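Local coordinates for protein L-Ala-D/L-Glu epimerase, a muconate lactonizing enzyme (Klebsiella pneumoniae subsp. pneumoniae MGH 78578, PDB 3FCP) that belongs to the enolase superfamily, pairing an N-terminal domain of the mandelate racemase/muconate lactonizing type with a TIM-barrel-like domain that holds a magnesium ion, at residues 178-183 against 213-218; 185-190 against 194-199; 224-229 against 234-239; 261-266 against 292-297. One frame throughout, in Å; residues are numbered along the deposited sequence.

How the contacts relate
All four contacts lie in the barrel domain and follow its beta/alpha layers round the ring. Contacts 1 and 2 share helix 176-189, their centres about 10 Å apart, and meet where Leu216 CD1 packs on Val198 CG2 (3.7 Å). Contact 3 joins both: Cys213 SG touches Pro227 CB at 3.7 Å, and strand 195-199 lies beside strand 223-225 in the barrel sheet. In contact 3 the side chain of Gln226 lies about 5 Å from the magnesium ion held by Asn201, Asp250 and Glu251. Contact 4 follows, its centre about 14 Å from that of contact 3, with Val237 CG2 packed on Leu262 CD2 (3.6 Å).

Contact 1 (178-183 against 213-218); sequences TDLRHT and CRELAA
Leu180 holds CG anti to its carbonyl carbon (chi1 -69°), which sends both methyls toward helix 206-218, and Leu216 adopts almost the same first torsion (-68°), carrying its CD2 toward helix 176-189. The two methyls of Leu180 have different tasks. CD1 rests on the aliphatic part of Glu215, 3.8 Å from Glu215 CG, whereas Leu180 CD2 meets Leu216 CD2 at 4.0 Å, the two leucine side chains crossing at about a right angle. Leu216 CD2 also presses against Thr183, lying 3.7 Å from Thr183 CG2 and 3.9 Å from Thr183 OG1, so that one methyl is shared by two residues a helical turn apart. These are successive helices of the outer layer of a beta/alpha barrel: their short axes run nearly parallel, 11° apart, and come within 10.7 Å of each other. Strand 195-199 lies between them in sequence and beneath them in space, where its Val198 is touched by Thr183. Toward the outer side, the chain of Glu215 bends at its second torsion; its carboxylate forms a long, weak ion pair with Arg184, while the methylene groups supply the apolar surface for Leu180.

Contact 2 (185-190 against 194-199); sequences AIVEAL and ASIRVD
Ile196 places one branch on the last turn of the helix and the other on Leu190, just past its end. Its CG2 lies 4.0 Å from Val187 CG2, the side chains crossing obliquely, while Ile196 CD1 reaches the base of Leu190, 4.3 Å from Leu190 CB. A first torsion of -55° sets CG2 anti to the backbone N, facing Val187, and the bend at chi2 (-59°) places CD1 by Leu190 CB. Beside this pair Ala194 packs against the helix end, its CB 4.2 Å from Leu190 CB and 3.2 Å from Leu190 O. That carbonyl oxygen is buried by the contact and has no hydrogen-bonding partner in the model; the methyl of Ala194 lies against it instead.

Behind these side chains a backbone bond sets the place of Leu190. It is the first residue to leave helical geometry, yet its N still bonds to Ile186 O at 2.8 Å, keeping the last turn closed before the chain reverses toward the strand. On the other face of the strand, Arg197 NE donates to Ser195 OG (2.8 Å, 156° at the hydrogen), with the hydroxyl oxygen tilted a little from the guanidinium plane. Ser195 OG is also bonded to Asp222.

The contact joins helix and second strand of the beta-alpha-beta unit 166-170, 176-189 and 195-199. Phe167 and Leu169 of strand 166-170 line it within the sheet, and Ile152 of helix 148-158 packs against Ile186 and Leu190 from the adjoining helix.

Contact 3 (224-229 against 234-239); sequences IEQPVS and AALVRL
The side-chain oxygen OE1 of Gln226 accepts two backbone N-H groups, those of Asp250 and Ala252, while NE2 of the same amide donates to Val228 O at 2.8 Å. This last bond is nearly straight (173° at the hydrogen) and lies in the amide plane of Gln226, although the donor stands 35° above the carbonyl plane of Val228. Together the three bonds fix the rotation of the amide. Asp250 is a magnesium ligand, which is consistent with a second-shell place for Gln226 beside the metal site. Gln226 NE2 also rests 4.4 Å from Leu236 CD2. The arrangement belongs to a beta/alpha turn of the barrel, where the chain leaves the C-terminal end of strand 223-225 and doubles back into helix 233-242. The rest of the contact is apolar. Pro227 CD touches Leu236 CD1 at 3.9 Å, the side chains crossing at about a right angle, and Pro227 slides past Leu239 in the opposite direction. In Val228, chi1 of -64° sets CG1 anti to the carbonyl carbon, where it meets Leu239 CD1 tip to tip at 3.7 Å; CG2 lies 4.0 Å from Ala235 CB and 3.7 Å from Leu236 N. Leu236 continues inward onto Ile247 and Ala249.

Contact 4 (261-266 against 292-297); sequences QLAQQG and QAAGIG
Apolar contact across the pair centres on the methyl of Ala263, which meets two residues at once. Its CB lies 3.5 Å from Ile296 CD1, tighter than usual for two carbons, and 3.7 Å from Ala294 CB. Ile296 reaches it through an extended branch: CG1 is anti to the carbonyl carbon (chi1 -73°) and the chain continues nearly straight at chi2 (165°), so CD1 arrives over the helix and also comes within 4.0 Å of Ala263 CA. With alanines facing each other, the backbones approach to 6.5 Å between Ala263 CA and Ala294 CA.

Backbone hydrogen bonds shape the two helix ends. Both finish in a Schellman motif with a glycine at positive phi; among the two bonds that close each motif are Gly266 N to Ala263 O at 2.9 Å and Gly295 N to Gln292 O at 3.2 Å. The second of these turns redirects the chain so that Ile296, just beyond it, faces Ala263.

Between subunits, Tyr260 of the third subunit packs beside the contact, against Ala263, Ala293 and Ala294.

Within the barrel, Tyr271 of strand 270-273 touches both Ala263 and Ile296, Leu262 leans on Leu236 of helix 233-242, and Gly297 begins strand 297-300, hydrogen-bonded through its backbone to Gly269 and Tyr271.

Contact 1 (178-183 against 213-218)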
loop_
_atom_site.group_PDB
_atom_site.type_symbol
_atom_site.label_atom_id
_atom_site.label_comp_id
_atom_site.label_asym_id
_atom_site.label_seq_id
_atom_site.Cartn_x
_atom_site.Cartn_y
_atom_site.Cartn_z
ATOM N N THR A 178 0.652 16.327 34.320
ATOM C CA THR A 178 -0.372 16.992 35.110
ATOM C C THR A 178 -1.770 16.694 34.573
ATOM O O THR A 178 -2.667 16.356 35.346
ATOM C CB THR A 178 -0.139 18.523 35.178
ATOM O OG1 THR A 178 -0.376 19.111 33.895
ATOM C CG2 THR A 178 1.284 18.818 35.593
ATOM N N ASP A 179 -1.962 16.802 33.258
ATOM C CA ASP A 179 -3.274 16.518 32.682
ATOM C C ASP A 179 -3.697 15.069 32.906
ATOM O O ASP A 179 -4.880 14.795 33.107
ATOM C CB ASP A 179 -3.313 16.827 31.176
ATOM C CG ASP A 179 -3.595 18.296 30.882
ATOM O OD1 ASP A 179 -4.304 18.942 31.683
ATOM O OD2 ASP A 179 -3.126 18.804 29.841
ATOM N N LEU A 180 -2.742 14.143 32.871
ATOM C CA LEU A 180 -3.068 12.733 33.073
ATOM C C LEU A 180 -3.452 12.445 34.522
ATOM O O LEU A 180 -4.321 11.615 34.786
ATOM C CB LEU A 180 -1.891 11.831 32.658
ATOM C CG LEU A 180 -1.562 11.760 31.162
ATOM C CD1 LEU A 180 -0.384 10.821 30.932
ATOM C CD2 LEU A 180 -2.778 11.275 30.397
ATOM N N ARG A 181 -2.799 13.122 35.461
ATOM C CA ARG A 181 -3.109 12.929 36.880
ATOM C C ARG A 181 -4.480 13.531 37.151
ATOM O O ARG A 181 -5.261 13.008 37.948
ATOM C CB ARG A 181 -2.046 13.603 37.752
ATOM C CG ARG A 181 -0.685 12.927 37.665
ATOM C CD ARG A 181 0.413 13.717 38.362
ATOM N NE ARG A 181 0.127 13.972 39.771
ATOM C CZ ARG A 181 -0.576 15.007 40.220
ATOM N NH1 ARG A 181 -1.071 15.897 39.369
ATOM N NH2 ARG A 181 -0.783 15.155 41.523
ATOM N N HIS A 182 -4.762 14.640 36.473
ATOM C CA HIS A 182 -6.048 15.320 36.595
ATOM C C HIS A 182 -7.156 14.377 36.129
ATOM O O HIS A 182 -8.129 14.142 36.844
ATOM C CB HIS A 182 -6.042 16.588 35.732
ATOM C CG HIS A 182 -7.396 17.196 35.524
ATOM N ND1 HIS A 182 -8.094 17.827 36.531
ATOM C CD2 HIS A 182 -8.171 17.284 34.415
ATOM C CE1 HIS A 182 -9.238 18.282 36.051
ATOM N NE2 HIS A 182 -9.311 17.966 34.770
ATOM N N THR A 183 -6.996 13.824 34.931
ATOM C CA THR A 183 -8.003 12.925 34.385
ATOM C C THR A 183 -8.129 11.639 35.198
ATOM O O THR A 183 -9.237 11.170 35.448
ATOM C CB THR A 183 -7.719 12.599 32.885
ATOM O OG1 THR A 183 -8.619 11.575 32.435
ATOM C CG2 THR A 183 -6.300 12.126 32.697
ATOM N N CYS A 213 -2.502 9.197 24.819
ATOM C CA CYS A 213 -3.628 8.342 24.456
ATOM C C CYS A 213 -3.532 6.934 25.040
ATOM O O CYS A 213 -4.547 6.361 25.435
ATOM C CB CYS A 213 -3.780 8.274 22.933
ATOM S SG CYS A 213 -4.486 9.790 22.230
ATOM N N ARG A 214 -2.327 6.369 25.089
ATOM C CA ARG A 214 -2.165 5.028 25.660
ATOM C C ARG A 214 -2.562 5.045 27.135
ATOM O O ARG A 214 -3.267 4.158 27.608
ATOM C CB ARG A 214 -0.715 4.533 25.524
ATOM C CG ARG A 214 -0.379 3.926 24.164
ATOM C CD ARG A 214 0.972 3.216 24.199
ATOM N NE ARG A 214 2.078 4.157 24.381
ATOM C CZ ARG A 214 2.737 4.738 23.384
ATOM N NH1 ARG A 214 2.408 4.469 22.124
ATOM N NH2 ARG A 214 3.713 5.603 23.646
ATOM N N GLU A 215 -2.111 6.068 27.851
ATOM C CA GLU A 215 -2.418 6.213 29.272
ATOM C C GLU A 215 -3.912 6.394 29.502
ATOM O O GLU A 215 -4.487 5.780 30.402
ATOM C CB GLU A 215 -1.668 7.414 29.846
ATOM C CG GLU A 215 -0.183 7.184 30.023
ATOM C CD GLU A 215 0.093 6.122 31.061
ATOM O OE1 GLU A 215 -0.408 6.267 32.200
ATOM O OE2 GLU A 215 0.801 5.142 30.740
ATOM N N LEU A 216 -4.540 7.241 28.690
ATOM C CA LEU A 216 -5.970 7.484 28.813
ATOM C C LEU A 216 -6.761 6.196 28.579
ATOM O O LEU A 216 -7.696 5.879 29.324
ATOM C CB LEU A 216 -6.409 8.555 27.816
ATOM C CG LEU A 216 -5.897 9.975 28.084
ATOM C CD1 LEU A 216 -6.150 10.850 26.866
ATOM C CD2 LEU A 216 -6.589 10.547 29.323
ATOM N N ALA A 217 -6.392 5.450 27.546
ATOM C CA ALA A 217 -7.094 4.207 27.263
ATOM C C ALA A 217 -6.920 3.241 28.427
ATOM O O ALA A 217 -7.864 2.554 28.813
ATOM C CB ALA A 217 -6.564 3.576 25.980
ATOM N N ALA A 218 -5.712 3.193 28.980
ATOM C CA ALA A 218 -5.419 2.291 30.091
ATOM C C ALA A 218 -6.227 2.604 31.354
ATOM O O ALA A 218 -6.632 1.688 32.068
ATOM C CB ALA A 218 -3.915 2.309 30.400
#

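Contact 2 (185-190 against 194-199)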
loop_
_atom_site.group_PDB
_atom_site.type_symbol
_atom_site.label_atom_id
_atom_site.label_comp_id
_atom_site.label_asym_id
_atom_site.label_seq_id
_atom_site.Cartn_x
_atom_site.Cartn_y
_atom_site.Cartn_z
ATOM N N ALA A 185 -7.669 11.213 38.345
ATOM C CA ALA A 185 -8.397 11.540 39.572
ATOM C C ALA A 185 -9.902 11.565 39.327
ATOM O O ALA A 185 -10.686 11.023 40.115
ATOM C CB ALA A 185 -7.933 12.892 40.110
ATOM N N ILE A 186 -10.307 12.191 38.226
ATOM C CA ILE A 186 -11.720 12.281 37.890
ATOM C C ILE A 186 -12.291 10.909 37.559
ATOM O O ILE A 186 -13.418 10.585 37.942
ATOM C CB ILE A 186 -11.944 13.243 36.701
ATOM C CG1 ILE A 186 -11.508 14.656 37.100
ATOM C CG2 ILE A 186 -13.415 13.242 36.299
ATOM C CD1 ILE A 186 -11.532 15.663 35.968
ATOM N N VAL A 187 -11.512 10.098 36.851
ATOM C CA VAL A 187 -11.955 8.759 36.486
ATOM C C VAL A 187 -12.211 7.922 37.742
ATOM O O VAL A 187 -13.215 7.218 37.831
ATOM C CB VAL A 187 -10.904 8.048 35.595
ATOM C CG1 VAL A 187 -11.273 6.579 35.411
ATOM C CG2 VAL A 187 -10.832 8.738 34.241
ATOM N N GLU A 188 -11.304 8.007 38.711
ATOM C CA GLU A 188 -11.447 7.259 39.960
ATOM C C GLU A 188 -12.682 7.714 40.734
ATOM O O GLU A 188 -13.467 6.896 41.211
ATOM C CB GLU A 188 -10.220 7.458 40.853
ATOM C CG GLU A 188 -8.890 7.241 40.169
ATOM C CD GLU A 188 -7.721 7.389 41.122
ATOM O OE1 GLU A 188 -7.748 8.313 41.968
ATOM O OE2 GLU A 188 -6.769 6.585 41.017
ATOM N N ALA A 189 -12.841 9.031 40.849
ATOM C CA ALA A 189 -13.957 9.627 41.576
ATOM C C ALA A 189 -15.330 9.392 40.947
ATOM O O ALA A 189 -16.249 8.926 41.619
ATOM C CB ALA A 189 -13.715 11.123 41.747
ATOM N N LEU A 190 -15.475 9.726 39.668
ATOM C CA LEU A 190 -16.746 9.553 38.962
ATOM C C LEU A 190 -16.755 8.182 38.296
ATOM O O LEU A 190 -17.393 7.973 37.260
ATOM C CB LEU A 190 -16.917 10.647 37.902
ATOM C CG LEU A 190 -16.973 12.116 38.343
ATOM C CD1 LEU A 190 -15.717 12.491 39.110
ATOM C CD2 LEU A 190 -17.118 13.002 37.114
ATOM N N ALA A 194 -20.318 6.579 35.375
ATOM C CA ALA A 194 -20.121 7.690 34.457
ATOM C C ALA A 194 -19.180 7.405 33.294
ATOM O O ALA A 194 -18.113 6.821 33.472
ATOM C CB ALA A 194 -19.629 8.909 35.226
ATOM N N SER A 195 -19.593 7.822 32.101
ATOM C CA SER A 195 -18.779 7.658 30.900
ATOM C C SER A 195 -17.842 8.858 30.851
ATOM O O SER A 195 -18.289 10.005 30.805
ATOM C CB SER A 195 -19.660 7.647 29.645
ATOM O OG SER A 195 -18.870 7.647 28.464
ATOM N N ILE A 196 -16.544 8.598 30.864
ATOM C CA ILE A 196 -15.573 9.679 30.835
ATOM C C ILE A 196 -14.936 9.837 29.459
ATOM O O ILE A 196 -14.359 8.892 28.919
ATOM C CB ILE A 196 -14.433 9.447 31.864
ATOM C CG1 ILE A 196 -15.017 9.227 33.267
ATOM C CG2 ILE A 196 -13.471 10.634 31.846
ATOM C CD1 ILE A 196 -15.854 10.381 33.794
ATOM N N ARG A 197 -15.058 11.033 28.896
ATOM C CA ARG A 197 -14.457 11.334 27.602
ATOM C C ARG A 197 -13.524 12.516 27.834
ATOM O O ARG A 197 -13.742 13.309 28.755
ATOM C CB ARG A 197 -15.518 11.730 26.564
ATOM C CG ARG A 197 -16.624 10.692 26.298
ATOM C CD ARG A 197 -17.834 10.915 27.204
ATOM N NE ARG A 197 -18.941 10.010 26.896
ATOM C CZ ARG A 197 -19.698 10.084 25.804
ATOM N NH1 ARG A 197 -19.480 11.026 24.895
ATOM N NH2 ARG A 197 -20.679 9.215 25.622
ATOM N N VAL A 198 -12.478 12.632 27.023
ATOM C CA VAL A 198 -11.556 13.757 27.154
ATOM C C VAL A 198 -11.428 14.428 25.795
ATOM O O VAL A 198 -11.608 13.790 24.753
ATOM C CB VAL A 198 -10.146 13.320 27.632
ATOM C CG1 VAL A 198 -10.263 12.483 28.904
ATOM C CG2 VAL A 198 -9.420 12.552 26.530
ATOM N N ASP A 199 -11.121 15.716 25.817
ATOM C CA ASP A 199 -10.959 16.496 24.602
ATOM C C ASP A 199 -9.664 17.287 24.740
ATOM O O ASP A 199 -9.545 18.139 25.619
ATOM C CB ASP A 199 -12.167 17.431 24.428
ATOM C CG ASP A 199 -12.081 18.287 23.172
ATOM O OD1 ASP A 199 -11.276 17.962 22.274
ATOM O OD2 ASP A 199 -12.834 19.282 23.085
#

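Contact 3 (224-229 against 234-239)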
loop_
_atom_site.group_PDB
_atom_site.type_symbol
_atom_site.label_atom_id
_atom_site.label_comp_id
_atom_site.label_asym_id
_atom_site.label_seq_id
_atom_site.Cartn_x
_atom_site.Cartn_y
_atom_site.Cartn_z
ATOM N N ILE A 224 -11.484 9.685 23.256
ATOM C CA ILE A 224 -10.465 10.735 23.245
ATOM C C ILE A 224 -10.737 11.598 22.017
ATOM O O ILE A 224 -10.650 11.111 20.887
ATOM C CB ILE A 224 -9.043 10.140 23.115
ATOM C CG1 ILE A 224 -8.785 9.134 24.245
ATOM C CG2 ILE A 224 -8.009 11.267 23.155
ATOM C CD1 ILE A 224 -7.463 8.354 24.091
ATOM N N GLU A 225 -11.064 12.870 22.236
ATOM C CA GLU A 225 -11.374 13.785 21.142
ATOM C C GLU A 225 -10.184 14.595 20.623
ATOM O O GLU A 225 -9.432 15.189 21.401
ATOM C CB GLU A 225 -12.486 14.746 21.577
ATOM C CG GLU A 225 -13.077 15.590 20.449
ATOM C CD GLU A 225 -14.156 16.553 20.928
ATOM O OE1 GLU A 225 -14.691 16.355 22.046
ATOM O OE2 GLU A 225 -14.479 17.502 20.180
ATOM N N GLN A 226 -10.034 14.601 19.298
ATOM C CA GLN A 226 -8.989 15.340 18.584
ATOM C C GLN A 226 -7.702 15.524 19.382
ATOM O O GLN A 226 -7.304 16.651 19.692
ATOM C CB GLN A 226 -9.542 16.707 18.166
ATOM C CG GLN A 226 -8.750 17.429 17.091
ATOM C CD GLN A 226 -8.772 16.700 15.757
ATOM O OE1 GLN A 226 -9.837 16.382 15.223
ATOM N NE2 GLN A 226 -7.594 16.437 15.213
ATOM N N PRO A 227 -7.019 14.415 19.708
ATOM C CA PRO A 227 -5.772 14.479 20.478
ATOM C C PRO A 227 -4.655 15.261 19.802
ATOM O O PRO A 227 -3.899 15.969 20.468
ATOM C CB PRO A 227 -5.421 13.004 20.686
ATOM C CG PRO A 227 -6.033 12.331 19.481
ATOM C CD PRO A 227 -7.366 13.021 19.380
ATOM N N VAL A 228 -4.560 15.141 18.480
ATOM C CA VAL A 228 -3.520 15.836 17.729
ATOM C C VAL A 228 -4.076 16.935 16.822
ATOM O O VAL A 228 -5.289 17.115 16.710
ATOM C CB VAL A 228 -2.700 14.840 16.871
ATOM C CG1 VAL A 228 -1.954 13.873 17.772
ATOM C CG2 VAL A 228 -3.622 14.079 15.923
ATOM N N SER A 229 -3.171 17.663 16.178
ATOM C CA SER A 229 -3.537 18.757 15.284
ATOM C C SER A 229 -4.234 18.282 14.013
ATOM O O SER A 229 -3.982 17.178 13.525
ATOM C CB SER A 229 -2.287 19.547 14.887
ATOM O OG SER A 229 -2.590 20.474 13.854
ATOM N N ALA A 234 -2.597 12.327 9.581
ATOM C CA ALA A 234 -1.844 11.082 9.503
ATOM C C ALA A 234 -1.676 10.510 10.911
ATOM O O ALA A 234 -1.848 9.309 11.124
ATOM C CB ALA A 234 -0.477 11.322 8.859
ATOM N N ALA A 235 -1.354 11.372 11.874
ATOM C CA ALA A 235 -1.191 10.930 13.261
ATOM C C ALA A 235 -2.533 10.472 13.838
ATOM O O ALA A 235 -2.598 9.472 14.563
ATOM C CB ALA A 235 -0.618 12.064 14.116
ATOM N N LEU A 236 -3.598 11.207 13.518
ATOM C CA LEU A 236 -4.930 10.866 14.014
ATOM C C LEU A 236 -5.300 9.450 13.562
ATOM O O LEU A 236 -5.790 8.646 14.349
ATOM C CB LEU A 236 -5.978 11.861 13.497
ATOM C CG LEU A 236 -7.382 11.666 14.086
ATOM C CD1 LEU A 236 -7.347 12.014 15.575
ATOM C CD2 LEU A 236 -8.390 12.556 13.373
ATOM N N VAL A 237 -5.060 9.149 12.291
ATOM C CA VAL A 237 -5.357 7.827 11.754
ATOM C C VAL A 237 -4.545 6.741 12.446
ATOM O O VAL A 237 -5.085 5.695 12.815
ATOM C CB VAL A 237 -5.069 7.763 10.235
ATOM C CG1 VAL A 237 -5.190 6.328 9.734
ATOM C CG2 VAL A 237 -6.048 8.679 9.491
ATOM N N ARG A 238 -3.247 6.987 12.614
ATOM C CA ARG A 238 -2.365 6.020 13.257
ATOM C C ARG A 238 -2.845 5.745 14.685
ATOM O O ARG A 238 -2.930 4.593 15.115
ATOM C CB ARG A 238 -0.924 6.548 13.274
ATOM C CG ARG A 238 0.085 5.597 13.917
ATOM C CD ARG A 238 1.520 6.133 13.820
ATOM N NE ARG A 238 1.680 7.451 14.430
ATOM C CZ ARG A 238 1.939 8.564 13.750
ATOM N NH1 ARG A 238 2.074 8.517 12.431
ATOM N NH2 ARG A 238 2.047 9.725 14.385
ATOM N N LEU A 239 -3.166 6.808 15.409
ATOM C CA LEU A 239 -3.650 6.664 16.774
ATOM C C LEU A 239 -4.955 5.857 16.804
ATOM O O LEU A 239 -5.116 4.974 17.639
ATOM C CB LEU A 239 -3.860 8.044 17.405
ATOM C CG LEU A 239 -2.569 8.833 17.651
ATOM C CD1 LEU A 239 -2.891 10.286 17.937
ATOM C CD2 LEU A 239 -1.803 8.199 18.815
#

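Contact 4 (261-266 against 292-297)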
loop_
_atom_site.group_PDB
_atom_site.type_symbol
_atom_site.label_atom_id
_atom_site.label_comp_id
_atom_site.label_asym_id
_atom_site.label_seq_id
_atom_site.Cartn_x
_atom_site.Cartn_y
_atom_site.Cartn_z
ATOM N N GLN A 261 -12.632 11.545 3.016
ATOM C CA GLN A 261 -11.172 11.474 2.957
ATOM C C GLN A 261 -10.553 10.787 4.180
ATOM O O GLN A 261 -9.718 9.890 4.042
ATOM C CB GLN A 261 -10.597 12.884 2.794
ATOM C CG GLN A 261 -10.854 13.495 1.424
ATOM C CD GLN A 261 -10.582 14.995 1.384
ATOM O OE1 GLN A 261 -9.675 15.490 2.062
ATOM N NE2 GLN A 261 -11.356 15.722 0.576
ATOM N N LEU A 262 -10.957 11.202 5.373
ATOM C CA LEU A 262 -10.421 10.612 6.603
ATOM C C LEU A 262 -10.729 9.112 6.692
ATOM O O LEU A 262 -9.860 8.306 7.019
ATOM C CB LEU A 262 -11.008 11.312 7.828
ATOM C CG LEU A 262 -10.085 11.846 8.927
ATOM C CD1 LEU A 262 -10.893 11.931 10.222
ATOM C CD2 LEU A 262 -8.867 10.957 9.123
ATOM N N ALA A 263 -11.975 8.745 6.413
ATOM C CA ALA A 263 -12.390 7.346 6.463
ATOM C C ALA A 263 -11.585 6.493 5.465
ATOM O O ALA A 263 -11.099 5.410 5.796
ATOM C CB ALA A 263 -13.891 7.244 6.162
ATOM N N GLN A 264 -11.445 6.999 4.246
ATOM C CA GLN A 264 -10.716 6.302 3.190
ATOM C C GLN A 264 -9.263 6.090 3.620
ATOM O O GLN A 264 -8.638 5.082 3.296
ATOM C CB GLN A 264 -10.798 7.138 1.899
ATOM C CG GLN A 264 -10.076 6.571 0.685
ATOM C CD GLN A 264 -8.570 6.709 0.773
ATOM O OE1 GLN A 264 -8.045 7.804 0.952
ATOM N NE2 GLN A 264 -7.868 5.590 0.648
ATOM N N GLN A 265 -8.745 7.048 4.378
ATOM C CA GLN A 265 -7.376 7.003 4.865
ATOM C C GLN A 265 -7.183 5.907 5.917
ATOM O O GLN A 265 -6.053 5.536 6.232
ATOM C CB GLN A 265 -7.016 8.360 5.453
ATOM C CG GLN A 265 -5.545 8.698 5.423
ATOM C CD GLN A 265 -5.292 10.125 5.870
ATOM O OE1 GLN A 265 -6.001 11.050 5.451
ATOM N NE2 GLN A 265 -4.282 10.316 6.719
ATOM N N GLY A 266 -8.288 5.401 6.464
ATOM C CA GLY A 266 -8.202 4.342 7.455
ATOM C C GLY A 266 -8.613 4.710 8.872
ATOM O O GLY A 266 -8.476 3.899 9.790
ATOM N N GLN A 292 -21.730 6.916 8.351
ATOM C CA GLN A 292 -22.461 5.660 8.490
ATOM C C GLN A 292 -22.053 4.632 7.443
ATOM O O GLN A 292 -21.897 3.451 7.746
ATOM C CB GLN A 292 -23.959 5.901 8.402
ATOM C CG GLN A 292 -24.512 6.741 9.529
ATOM C CD GLN A 292 -26.009 6.872 9.444
ATOM O OE1 GLN A 292 -26.544 7.270 8.410
ATOM N NE2 GLN A 292 -26.700 6.533 10.528
ATOM N N ALA A 293 -21.878 5.077 6.204
ATOM C CA ALA A 293 -21.487 4.158 5.145
ATOM C C ALA A 293 -20.110 3.559 5.425
ATOM O O ALA A 293 -19.849 2.405 5.089
ATOM C CB ALA A 293 -21.479 4.883 3.799
ATOM N N ALA A 294 -19.233 4.342 6.049
ATOM C CA ALA A 294 -17.877 3.891 6.353
ATOM C C ALA A 294 -17.711 3.169 7.696
ATOM O O ALA A 294 -16.602 2.752 8.034
ATOM C CB ALA A 294 -16.922 5.078 6.300
ATOM N N GLY A 295 -18.791 3.037 8.464
ATOM C CA GLY A 295 -18.700 2.367 9.758
ATOM C C GLY A 295 -18.163 3.250 10.880
ATOM O O GLY A 295 -17.680 2.751 11.901
ATOM N N ILE A 296 -18.243 4.563 10.691
ATOM C CA ILE A 296 -17.771 5.533 11.680
ATOM C C ILE A 296 -18.944 6.031 12.535
ATOM O O ILE A 296 -19.997 6.402 12.009
ATOM C CB ILE A 296 -17.058 6.703 10.954
ATOM C CG1 ILE A 296 -15.697 6.208 10.432
ATOM C CG2 ILE A 296 -16.908 7.923 11.877
ATOM C CD1 ILE A 296 -15.064 7.115 9.404
ATOM N N GLY A 297 -18.758 6.008 13.858
ATOM C CA GLY A 297 -19.797 6.434 14.786
ATOM C C GLY A 297 -20.108 7.923 14.773
ATOM O O GLY A 297 -19.317 8.729 14.267
#